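Local coordinates for P450 epoxidase (Sorangium cellulosum, PDB 1Q5D), which binds an iron protoporphyrin IX as a cytochrome P450, with a mainly helical fold built around the haem, at residues A[59-64]-A[326-331]; A[268-273]-A[344-349]; A[332-337]-A[353-358]. One frame throughout, in Å; residues are numbered along the deposited sequence.

Contact 1 (A[59-64]-A[326-331]); sequences SAVFRD and VFLLIP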
loop_
_atom_site.group_PDB
_atom_site.type_symbol
_atom_site.label_atom_id
_atom_site.label_comp_id
_atom_site.label_asym_id
_atom_site.label_seq_id
_atom_site.Cartn_x
_atom_site.Cartn_y
_atom_site.Cartn_z
ATOM N N SER A 59 -7.839 15.951 1.870
ATOM C CA SER A 59 -6.513 16.484 2.120
ATOM C C SER A 59 -6.447 17.204 3.461
ATOM O O SER A 59 -5.480 17.058 4.199
ATOM C CB SER A 59 -6.089 17.417 0.989
ATOM O OG SER A 59 -4.924 18.123 1.361
ATOM N N ALA A 60 -7.484 17.967 3.786
ATOM C CA ALA A 60 -7.506 18.724 5.040
ATOM C C ALA A 60 -7.423 17.815 6.256
ATOM O O ALA A 60 -6.663 18.077 7.187
ATOM C CB ALA A 60 -8.745 19.604 5.111
ATOM N N VAL A 61 -8.190 16.727 6.234
ATOM C CA VAL A 61 -8.226 15.787 7.349
ATOM C C VAL A 61 -6.854 15.157 7.635
ATOM O O VAL A 61 -6.500 14.925 8.790
ATOM C CB VAL A 61 -9.292 14.692 7.128
ATOM C CG1 VAL A 61 -9.098 13.534 8.092
ATOM C CG2 VAL A 61 -10.684 15.287 7.288
ATOM N N PHE A 62 -6.088 14.876 6.591
ATOM C CA PHE A 62 -4.741 14.339 6.779
ATOM C C PHE A 62 -3.968 15.203 7.778
ATOM O O PHE A 62 -3.205 14.694 8.602
ATOM C CB PHE A 62 -3.987 14.287 5.441
ATOM C CG PHE A 62 -4.161 12.995 4.677
ATOM C CD1 PHE A 62 -3.585 11.816 5.127
ATOM C CD2 PHE A 62 -4.879 12.970 3.492
ATOM C CE1 PHE A 62 -3.733 10.637 4.412
ATOM C CE2 PHE A 62 -5.041 11.798 2.780
ATOM C CZ PHE A 62 -4.463 10.631 3.235
ATOM N N ARG A 63 -4.189 16.512 7.711
ATOM C CA ARG A 63 -3.458 17.470 8.530
ATOM C C ARG A 63 -4.290 18.100 9.650
ATOM O O ARG A 63 -3.937 19.161 10.171
ATOM C CB ARG A 63 -2.880 18.564 7.635
ATOM C CG ARG A 63 -1.701 18.094 6.807
ATOM C CD ARG A 63 -0.553 17.539 7.638
ATOM N NE ARG A 63 0.542 18.500 7.751
ATOM C CZ ARG A 63 1.326 18.863 6.743
ATOM N NH1 ARG A 63 1.144 18.344 5.532
ATOM N NH2 ARG A 63 2.294 19.750 6.942
ATOM N N ASP A 64 -5.389 17.450 10.022
ATOM C CA ASP A 64 -6.279 17.981 11.052
ATOM C C ASP A 64 -6.113 17.194 12.350
ATOM O O ASP A 64 -6.563 16.055 12.452
ATOM C CB ASP A 64 -7.725 17.902 10.571
ATOM C CG ASP A 64 -8.683 18.692 11.447
ATOM O OD1 ASP A 64 -9.647 19.257 10.890
ATOM O OD2 ASP A 64 -8.564 18.793 12.691
ATOM N N VAL A 326 -13.775 7.833 10.395
ATOM C CA VAL A 326 -13.964 8.535 9.143
ATOM C C VAL A 326 -13.070 7.936 8.063
ATOM O O VAL A 326 -11.858 7.815 8.261
ATOM C CB VAL A 326 -13.618 10.038 9.297
ATOM C CG1 VAL A 326 -13.998 10.786 8.051
ATOM C CG2 VAL A 326 -14.316 10.636 10.544
ATOM N N PHE A 327 -13.678 7.558 6.941
ATOM C CA PHE A 327 -12.968 7.076 5.769
ATOM C C PHE A 327 -12.698 8.202 4.778
ATOM O O PHE A 327 -13.599 8.956 4.412
ATOM C CB PHE A 327 -13.781 5.994 5.063
ATOM C CG PHE A 327 -13.262 4.597 5.274
ATOM C CD1 PHE A 327 -13.953 3.704 6.094
ATOM C CD2 PHE A 327 -12.111 4.155 4.625
ATOM C CE1 PHE A 327 -13.486 2.391 6.272
ATOM C CE2 PHE A 327 -11.643 2.850 4.800
ATOM C CZ PHE A 327 -12.338 1.968 5.626
ATOM N N LEU A 328 -11.448 8.308 4.357
ATOM C CA LEU A 328 -11.034 9.248 3.327
ATOM C C LEU A 328 -11.127 8.493 2.026
ATOM O O LEU A 328 -10.362 7.559 1.825
ATOM C CB LEU A 328 -9.577 9.659 3.585
ATOM C CG LEU A 328 -9.355 10.727 4.653
ATOM C CD1 LEU A 328 -10.235 10.559 5.878
ATOM C CD2 LEU A 328 -7.890 10.847 5.065
ATOM N N LEU A 329 -12.080 8.853 1.162
ATOM C CA LEU A 329 -12.313 8.113 -0.088
ATOM C C LEU A 329 -11.291 8.474 -1.165
ATOM O O LEU A 329 -11.583 9.249 -2.073
ATOM C CB LEU A 329 -13.752 8.313 -0.604
ATOM C CG LEU A 329 -14.270 7.396 -1.714
ATOM C CD1 LEU A 329 -14.131 5.885 -1.371
ATOM C CD2 LEU A 329 -15.739 7.726 -2.094
ATOM N N ILE A 330 -10.108 7.861 -1.079
ATOM C CA ILE A 330 -8.970 8.242 -1.916
ATOM C C ILE A 330 -9.176 8.197 -3.421
ATOM O O ILE A 330 -8.822 9.150 -4.098
ATOM C CB ILE A 330 -7.687 7.446 -1.529
ATOM C CG1 ILE A 330 -7.326 7.647 -0.052
ATOM C CG2 ILE A 330 -6.534 7.794 -2.453
ATOM C CD1 ILE A 330 -7.137 9.065 0.380
ATOM N N PRO A 331 -9.706 7.103 -3.971
ATOM C CA PRO A 331 -9.904 7.023 -5.420
ATOM C C PRO A 331 -10.872 8.089 -5.915
ATOM O O PRO A 331 -10.803 8.461 -7.075
ATOM C CB PRO A 331 -10.511 5.628 -5.628
ATOM C CG PRO A 331 -10.197 4.905 -4.400
ATOM C CD PRO A 331 -10.141 5.877 -3.279
#
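Val-61, Phe-62, Leu-328 and Ile-330 join helix 55-62 to strand 325-329 and the start of helix 330-333, an instance of the helix-on-sheet arrangement beside the haem pocket of the cytochrome P450 fold. Every one of the four is buried, and the meeting is wholly apolar. The aliphatic part is a methyl-to-methyl approach: Val-61 CG1 lies 3.9 Å from Leu-328 CD1. In Val-61 that methyl stands opposite the residue's own backbone N (chi1 166°), which directs it at the strand. Leu-328 divides its two branches between consecutive residues of the helix, CD1 for the valine and CD2 for the phenylalanine.

The aromatic part is a CH-pi contact. Leu-328 CD2 sits over one face of the Phe-62 ring, 3.9 Å from the ring centroid and 14° off its normal, displaced a little toward the rim. Ile-330 approaches the same ring differently: its CD1 comes to the edge, near the ring plane, with the two side chains at about a right angle. One ring thus takes the strand residue on its face and the first residue of helix 330-333 at its edge.

Strand alternation explains the partition of tasks. Leu-328 turns toward helix 55-62, whereas Phe-327, its neighbour, touches the bound 7,11-dihydroxy-8,8,10,12,16-pentamethyl-3-[1-methyl-2-(2-methyl-thiazol-4-yl)vinyl]-4,17-dioxabicyclo[14.1.0]heptadecane-5,9-dione. Phe-62 also borders the haem and packs on Arg-307, which is hydrogen-bonded to that cofactor. Between Leu-328 and Ile-330 the chain bends through an inverse gamma turn centred on Leu-329, and from there Ile-330 brings CD1 to 4.2 Å from Phe-62 CE2.

Contact 2 (A[268-273]-A[344-349]); sequences LNLLRS and DVFDVR
Asn-269 ND2 has two partners, a hydrogen bond to Phe-265 O one turn back in its own helix and a weak one to Asp-298 OD2, while the CB of the same residue rests on Phe-346. The site joins the end of helix 257-272, the C-terminal part of the long helix that runs across the haem in cytochromes P450, to the irregular meander that leads toward the haem-binding loop.

Phe-346 carries the contact, and the helix end meets its ring from different sides. Asn-269 CB lies over one face, 4.3 Å from the ring centroid and 19° off the normal, as a CH-pi contact. Leu-270 CD2 and Ser-273 OG arrive near the ring plane instead. The serine oxygen is the nearer of these, 3.5 Å from Phe-346 CD2, while the leucine methyl stays 4.2 Å from Phe-346 CE2. The backbone carbonyl Asn-269 O, which also takes a weak hydrogen bond from Ser-273 N, is 3.8 Å from Phe-346 CE2. With CG anti to its own backbone N (chi1 180°), Phe-346 extends its ring straight from the meander toward the helix end.

Helix 287-297 packs against the same ring, as does Ala-276 of helix 274-282. Phe-297 meets the Phe-346 ring and also packs on Asn-269. Glu-293, the glutamate of the family's ExxR motif, accepts a hydrogen bond at OE1 from Asp-347 N, tying down the backbone just after the aromatic anchor.

Beyond that anchor the meander makes an Asx turn. Arg-349 N donates to Asp-347 OD1 over 3.1 Å at an N-H...O angle of 154°, reaching the oxygen from well above the carboxylate plane.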
loop_
_atom_site.group_PDB
_atom_site.type_symbol
_atom_site.label_atom_id
_atom_site.label_comp_id
_atom_site.label_asym_id
_atom_site.label_seq_id
_atom_site.Cartn_x
_atom_site.Cartn_y
_atom_site.Cartn_z
ATOM N N LEU A 268 -1.264 -2.669 -16.573
ATOM C CA LEU A 268 -2.635 -2.617 -17.078
ATOM C C LEU A 268 -2.928 -1.276 -17.751
ATOM O O LEU A 268 -3.451 -1.226 -18.873
ATOM C CB LEU A 268 -3.640 -2.855 -15.941
ATOM C CG LEU A 268 -5.113 -2.703 -16.330
ATOM C CD1 LEU A 268 -5.422 -3.486 -17.617
ATOM C CD2 LEU A 268 -6.024 -3.171 -15.195
ATOM N N ASN A 269 -2.605 -0.192 -17.059
ATOM C CA ASN A 269 -2.912 1.132 -17.556
ATOM C C ASN A 269 -2.091 1.537 -18.767
ATOM O O ASN A 269 -2.558 2.315 -19.584
ATOM C CB ASN A 269 -2.807 2.177 -16.442
ATOM C CG ASN A 269 -4.073 2.269 -15.626
ATOM O OD1 ASN A 269 -5.050 2.901 -16.034
ATOM N ND2 ASN A 269 -4.064 1.646 -14.462
ATOM N N LEU A 270 -0.888 0.991 -18.895
ATOM C CA LEU A 270 -0.054 1.270 -20.064
ATOM C C LEU A 270 -0.494 0.431 -21.264
ATOM O O LEU A 270 -0.399 0.882 -22.401
ATOM C CB LEU A 270 1.434 1.054 -19.748
ATOM C CG LEU A 270 2.031 2.124 -18.838
ATOM C CD1 LEU A 270 3.468 1.770 -18.380
ATOM C CD2 LEU A 270 1.989 3.512 -19.489
ATOM N N LEU A 271 -0.988 -0.783 -21.016
ATOM C CA LEU A 271 -1.617 -1.569 -22.083
ATOM C C LEU A 271 -2.911 -0.905 -22.560
ATOM O O LEU A 271 -3.220 -0.935 -23.754
ATOM C CB LEU A 271 -1.914 -2.990 -21.620
ATOM C CG LEU A 271 -0.709 -3.863 -21.271
ATOM C CD1 LEU A 271 -1.167 -5.205 -20.751
ATOM C CD2 LEU A 271 0.216 -4.037 -22.477
ATOM N N ARG A 272 -3.649 -0.301 -21.628
ATOM C CA ARG A 272 -4.914 0.384 -21.933
ATOM C C ARG A 272 -4.765 1.744 -22.628
ATOM O O ARG A 272 -5.702 2.212 -23.270
ATOM C CB ARG A 272 -5.740 0.574 -20.659
ATOM C CG ARG A 272 -6.645 -0.582 -20.328
ATOM C CD ARG A 272 -7.371 -0.410 -19.011
ATOM N NE ARG A 272 -8.010 -1.645 -18.567
ATOM C CZ ARG A 272 -8.632 -1.772 -17.400
ATOM N NH1 ARG A 272 -8.690 -0.736 -16.564
ATOM N NH2 ARG A 272 -9.190 -2.934 -17.062
ATOM N N SER A 273 -3.615 2.392 -22.479
ATOM C CA SER A 273 -3.362 3.666 -23.163
ATOM C C SER A 273 -2.131 3.591 -24.060
ATOM O O SER A 273 -1.017 3.904 -23.630
ATOM C CB SER A 273 -3.188 4.804 -22.159
ATOM O OG SER A 273 -4.330 4.931 -21.328
ATOM N N ASP A 344 -10.586 12.396 -15.550
ATOM C CA ASP A 344 -10.891 11.035 -15.988
ATOM C C ASP A 344 -10.050 10.620 -17.183
ATOM O O ASP A 344 -10.363 9.672 -17.889
ATOM C CB ASP A 344 -12.392 10.861 -16.252
ATOM C CG ASP A 344 -13.244 11.412 -15.117
ATOM O OD1 ASP A 344 -12.871 11.230 -13.938
ATOM O OD2 ASP A 344 -14.301 12.060 -15.307
ATOM N N VAL A 345 -8.951 11.329 -17.381
ATOM C CA VAL A 345 -8.004 10.996 -18.430
ATOM C C VAL A 345 -6.672 10.599 -17.783
ATOM O O VAL A 345 -6.147 11.319 -16.936
ATOM C CB VAL A 345 -7.770 12.206 -19.360
ATOM C CG1 VAL A 345 -6.668 11.918 -20.357
ATOM C CG2 VAL A 345 -9.089 12.606 -20.088
ATOM N N PHE A 346 -6.147 9.451 -18.187
ATOM C CA PHE A 346 -4.823 8.994 -17.780
ATOM C C PHE A 346 -3.783 9.784 -18.572
ATOM O O PHE A 346 -3.588 9.557 -19.770
ATOM C CB PHE A 346 -4.700 7.493 -18.053
ATOM C CG PHE A 346 -3.367 6.884 -17.663
ATOM C CD1 PHE A 346 -2.893 6.961 -16.362
ATOM C CD2 PHE A 346 -2.609 6.204 -18.603
ATOM C CE1 PHE A 346 -1.676 6.387 -16.006
ATOM C CE2 PHE A 346 -1.391 5.629 -18.260
ATOM C CZ PHE A 346 -0.926 5.715 -16.964
ATOM N N ASP A 347 -3.120 10.717 -17.897
ATOM C CA ASP A 347 -2.202 11.637 -18.574
ATOM C C ASP A 347 -0.827 11.611 -17.928
ATOM O O ASP A 347 -0.606 12.258 -16.930
ATOM C CB ASP A 347 -2.773 13.055 -18.539
ATOM C CG ASP A 347 -1.891 14.062 -19.251
ATOM O OD1 ASP A 347 -0.884 13.665 -19.889
ATOM O OD2 ASP A 347 -2.132 15.280 -19.207
ATOM N N VAL A 348 0.095 10.857 -18.513
ATOM C CA VAL A 348 1.417 10.664 -17.924
ATOM C C VAL A 348 2.314 11.914 -17.984
ATOM O O VAL A 348 3.430 11.901 -17.477
ATOM C CB VAL A 348 2.130 9.462 -18.568
ATOM C CG1 VAL A 348 1.318 8.189 -18.356
ATOM C CG2 VAL A 348 2.381 9.702 -20.058
ATOM N N ARG A 349 1.803 12.988 -18.584
ATOM C CA ARG A 349 2.488 14.278 -18.614
ATOM C C ARG A 349 1.933 15.258 -17.577
ATOM O O ARG A 349 2.522 16.313 -17.333
ATOM C CB ARG A 349 2.355 14.916 -19.999
ATOM C CG ARG A 349 3.136 14.248 -21.098
ATOM C CD ARG A 349 2.870 14.873 -22.476
ATOM N NE ARG A 349 3.863 14.494 -23.477
ATOM C CZ ARG A 349 5.143 14.857 -23.444
ATOM N NH1 ARG A 349 5.601 15.614 -22.454
ATOM N NH2 ARG A 349 5.974 14.459 -24.402
#

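Contact 3 (A[332-337]-A[353-358]); sequences SALRDG and SASLAY. With HEM (protoporphyrin IX containing Fe), chain B.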
loop_
_atom_site.group_PDB
_atom_site.type_symbol
_atom_site.label_atom_id
_atom_site.label_comp_id
_atom_site.label_asym_id
_atom_site.label_seq_id
_atom_site.Cartn_x
_atom_site.Cartn_y
_atom_site.Cartn_z
ATOM N N SER A 332 -11.740 8.567 -5.033
ATOM C CA SER A 332 -12.687 9.620 -5.375
ATOM C C SER A 332 -12.023 10.997 -5.355
ATOM O O SER A 332 -12.108 11.759 -6.319
ATOM C CB SER A 332 -13.857 9.630 -4.396
ATOM O OG SER A 332 -14.749 10.706 -4.717
ATOM N N ALA A 333 -11.376 11.306 -4.247
ATOM C CA ALA A 333 -10.671 12.573 -4.106
ATOM C C ALA A 333 -9.695 12.757 -5.276
ATOM O O ALA A 333 -9.469 13.876 -5.734
ATOM C CB ALA A 333 -9.930 12.607 -2.753
ATOM N N LEU A 334 -9.141 11.656 -5.781
ATOM C CA LEU A 334 -8.120 11.747 -6.814
ATOM C C LEU A 334 -8.737 11.884 -8.189
ATOM O O LEU A 334 -8.016 12.052 -9.171
ATOM C CB LEU A 334 -7.135 10.564 -6.743
ATOM C CG LEU A 334 -6.331 10.528 -5.435
ATOM C CD1 LEU A 334 -5.186 9.524 -5.467
ATOM C CD2 LEU A 334 -5.807 11.919 -5.053
ATOM N N ARG A 335 -10.072 11.839 -8.260
ATOM C CA ARG A 335 -10.773 12.167 -9.496
ATOM C C ARG A 335 -11.503 13.509 -9.406
ATOM O O ARG A 335 -12.373 13.805 -10.210
ATOM C CB ARG A 335 -11.765 11.062 -9.895
ATOM C CG ARG A 335 -11.116 9.777 -10.381
ATOM C CD ARG A 335 -10.409 9.898 -11.710
ATOM N NE ARG A 335 -10.005 8.597 -12.232
ATOM C CZ ARG A 335 -10.724 7.842 -13.045
ATOM N NH1 ARG A 335 -11.910 8.256 -13.471
ATOM N NH2 ARG A 335 -10.251 6.671 -13.451
ATOM N N ASP A 336 -11.141 14.317 -8.419
ATOM C CA ASP A 336 -11.805 15.579 -8.180
ATOM C C ASP A 336 -11.390 16.605 -9.240
ATOM O O ASP A 336 -10.227 16.986 -9.317
ATOM C CB ASP A 336 -11.453 16.056 -6.773
ATOM C CG ASP A 336 -12.356 17.160 -6.288
ATOM O OD1 ASP A 336 -12.798 17.981 -7.111
ATOM O OD2 ASP A 336 -12.657 17.294 -5.096
ATOM N N GLY A 337 -12.348 17.035 -10.064
ATOM C CA GLY A 337 -12.076 17.929 -11.181
ATOM C C GLY A 337 -11.720 19.354 -10.807
ATOM O O GLY A 337 -11.241 20.127 -11.641
ATOM N N SER A 353 1.676 16.303 -8.604
ATOM C CA SER A 353 2.106 16.745 -7.274
ATOM C C SER A 353 1.006 16.632 -6.234
ATOM O O SER A 353 1.270 16.325 -5.070
ATOM C CB SER A 353 2.557 18.221 -7.294
ATOM O OG SER A 353 3.668 18.426 -8.152
ATOM N N ALA A 354 -0.223 16.929 -6.642
ATOM C CA ALA A 354 -1.339 16.950 -5.693
ATOM C C ALA A 354 -1.875 15.551 -5.354
ATOM O O ALA A 354 -2.725 15.406 -4.475
ATOM C CB ALA A 354 -2.472 17.850 -6.212
ATOM N N SER A 355 -1.390 14.521 -6.033
ATOM C CA SER A 355 -1.841 13.156 -5.698
ATOM C C SER A 355 -1.627 12.859 -4.208
ATOM O O SER A 355 -0.575 13.176 -3.669
ATOM C CB SER A 355 -1.149 12.128 -6.584
ATOM O OG SER A 355 -1.507 10.798 -6.205
ATOM N N LEU A 356 -2.627 12.279 -3.544
ATOM C CA LEU A 356 -2.536 11.917 -2.113
ATOM C C LEU A 356 -2.289 10.410 -1.924
ATOM O O LEU A 356 -2.344 9.888 -0.796
ATOM C CB LEU A 356 -3.834 12.294 -1.364
ATOM C CG LEU A 356 -4.318 13.746 -1.402
ATOM C CD1 LEU A 356 -5.809 13.861 -1.067
ATOM C CD2 LEU A 356 -3.516 14.573 -0.430
ATOM N N ALA A 357 -2.013 9.734 -3.029
ATOM C CA ALA A 357 -1.823 8.275 -3.078
ATOM C C ALA A 357 -0.873 7.733 -1.997
ATOM O O ALA A 357 -1.077 6.627 -1.482
ATOM C CB ALA A 357 -1.370 7.855 -4.475
ATOM N N TYR A 358 0.147 8.514 -1.633
ATOM C CA TYR A 358 1.092 8.086 -0.598
ATOM C C TYR A 358 0.902 8.838 0.704
ATOM O O TYR A 358 1.788 8.833 1.563
ATOM C CB TYR A 358 2.537 8.240 -1.072
ATOM C CG TYR A 358 2.924 7.304 -2.189
ATOM C CD1 TYR A 358 2.890 7.721 -3.513
ATOM C CD2 TYR A 358 3.332 5.995 -1.921
ATOM C CE1 TYR A 358 3.256 6.867 -4.543
ATOM C CE2 TYR A 358 3.692 5.129 -2.963
ATOM C CZ TYR A 358 3.655 5.576 -4.260
ATOM O OH TYR A 358 4.027 4.747 -5.297
HETATM C CHA HEM B . 1.770 4.456 5.148
HETATM C CHB HEM B . 0.400 4.022 0.548
HETATM C CHC HEM B . 4.311 1.279 -0.353
HETATM C CHD HEM B . 5.332 1.236 4.343
HETATM C C1A HEM B . 1.114 4.648 3.961
HETATM C C2A HEM B . -0.005 5.536 3.746
HETATM C C3A HEM B . -0.398 5.403 2.480
HETATM C C4A HEM B . 0.467 4.434 1.850
HETATM C CMA HEM B . -1.568 6.167 1.801
HETATM C CAA HEM B . -0.622 6.467 4.817
HETATM C CBA HEM B . -1.870 5.827 5.434
HETATM C CGA HEM B . -2.507 6.807 6.404
HETATM O O1A HEM B . -3.483 6.422 7.120
HETATM O O2A HEM B . -2.029 7.975 6.484
HETATM C C1B HEM B . 1.348 3.249 -0.057
HETATM C C2B HEM B . 1.325 2.917 -1.461
HETATM C C3B HEM B . 2.378 2.155 -1.710
HETATM C C4B HEM B . 3.124 1.973 -0.483
HETATM C CMB HEM B . 0.253 3.328 -2.507
HETATM C CAB HEM B . 2.676 1.624 -3.123
HETATM C CBB HEM B . 3.465 0.573 -3.326
HETATM C C1C HEM B . 4.962 1.053 0.822
HETATM C C2C HEM B . 6.209 0.339 0.991
HETATM C C3C HEM B . 6.478 0.333 2.300
HETATM C C4C HEM B . 5.420 1.055 2.983
HETATM C CMC HEM B . 7.021 -0.275 -0.180
HETATM C CAC HEM B . 7.659 -0.280 3.074
HETATM C CBC HEM B . 8.751 -0.695 2.438
HETATM C C1D HEM B . 4.429 2.042 4.989
HETATM C C2D HEM B . 4.363 2.166 6.415
HETATM C C3D HEM B . 3.263 3.168 6.676
HETATM C C4D HEM B . 2.761 3.532 5.379
HETATM C CMD HEM B . 5.245 1.447 7.449
HETATM C CAD HEM B . 2.794 3.704 8.040
HETATM C CBD HEM B . 3.382 5.117 8.143
HETATM C CGD HEM B . 2.965 5.774 9.435
HETATM O O1D HEM B . 1.831 5.492 9.900
HETATM O O2D HEM B . 3.764 6.572 10.012
HETATM N NA HEM B . 1.387 3.984 2.785
HETATM N NB HEM B . 2.466 2.666 0.540
HETATM N NC HEM B . 4.514 1.459 2.053
HETATM N ND HEM B . 3.468 2.850 4.406
HETATM FE FE HEM B . 3.042 2.867 2.393
HETATM O O HOH W 1 1.686 1.164 2.752
#
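Leu-334 sets its forked side chain against backbone N atoms of Leu-356 and Ala-357 and the side chains beside them. The tightest approach belongs to CD2, 3.5 Å from Leu-356 N, and the same methyl lies 4.2 Å from Leu-356 CB. The other branch covers the next step of the chain: Leu-334 CD1 is 4.0 Å from both Ser-355 OG and Ala-357 N, and 4.3 Å from Ala-357 CB. All of these are van der Waals contacts.

The strip under the fork has an internal tie. Ala-357 N donates a weak hydrogen bond to Ser-355 OG at 3.4 Å, fairly straight at 162°, in the manner of an ST turn. With chi1 at 176° the oxygen lies beside the carbonyl carbon, on the side of the residues that follow. Ser-355 O is bonded in turn to Arg-360 NH2.

On the other segment, a type I turn from Ala-333 to Asp-336 presents Leu-334 just after helix 330-333. Leu-334 O accepts a hydrogen bond from Arg-296 NH1, the arginine of the ExxR motif. Arg-335 points to other partners, among them Asp-344.

Past the leucine contact the chain reaches the cofactor. Ala-357 O is 3.4 Å from haem CMA, and Tyr-358 CE2 is 3.5 Å from haem C3B. The tyrosine lies on the side of the porphyrin opposite the water bound to iron. Tyr-358 also shares a backbone hydrogen bond with Cys-365, which has the position of the thiolate ligand in this family. The whole is typical of the entry into the proximal haem-binding loop of cytochromes P450, which Tyr-358 begins.

Overall arrangement
The three contacts illustrate how separate parts of a P450 chain are joined, two of the contacts lying at the haem. Contacts 1 and 3 are close, their centres about 11 Å apart, and share helix 330-333; they touch where Ser-59 CB lies 4.1 Å from Leu-356 CD2. Both reach the cofactor, contact 1 through Phe-62 and contact 3 through Ala-357 and Tyr-358. Contact 2 stands farther off: the side chain of Asn-269 lies about 13 Å from the haem. Its centre is about 15 Å from that of contact 3, yet a salt bridge joins them, Asp-344 OD1 to Arg-335 NH1 at 3.2 Å. Contacts 1 and 2 do not touch, their nearest atoms being about 8 Å apart.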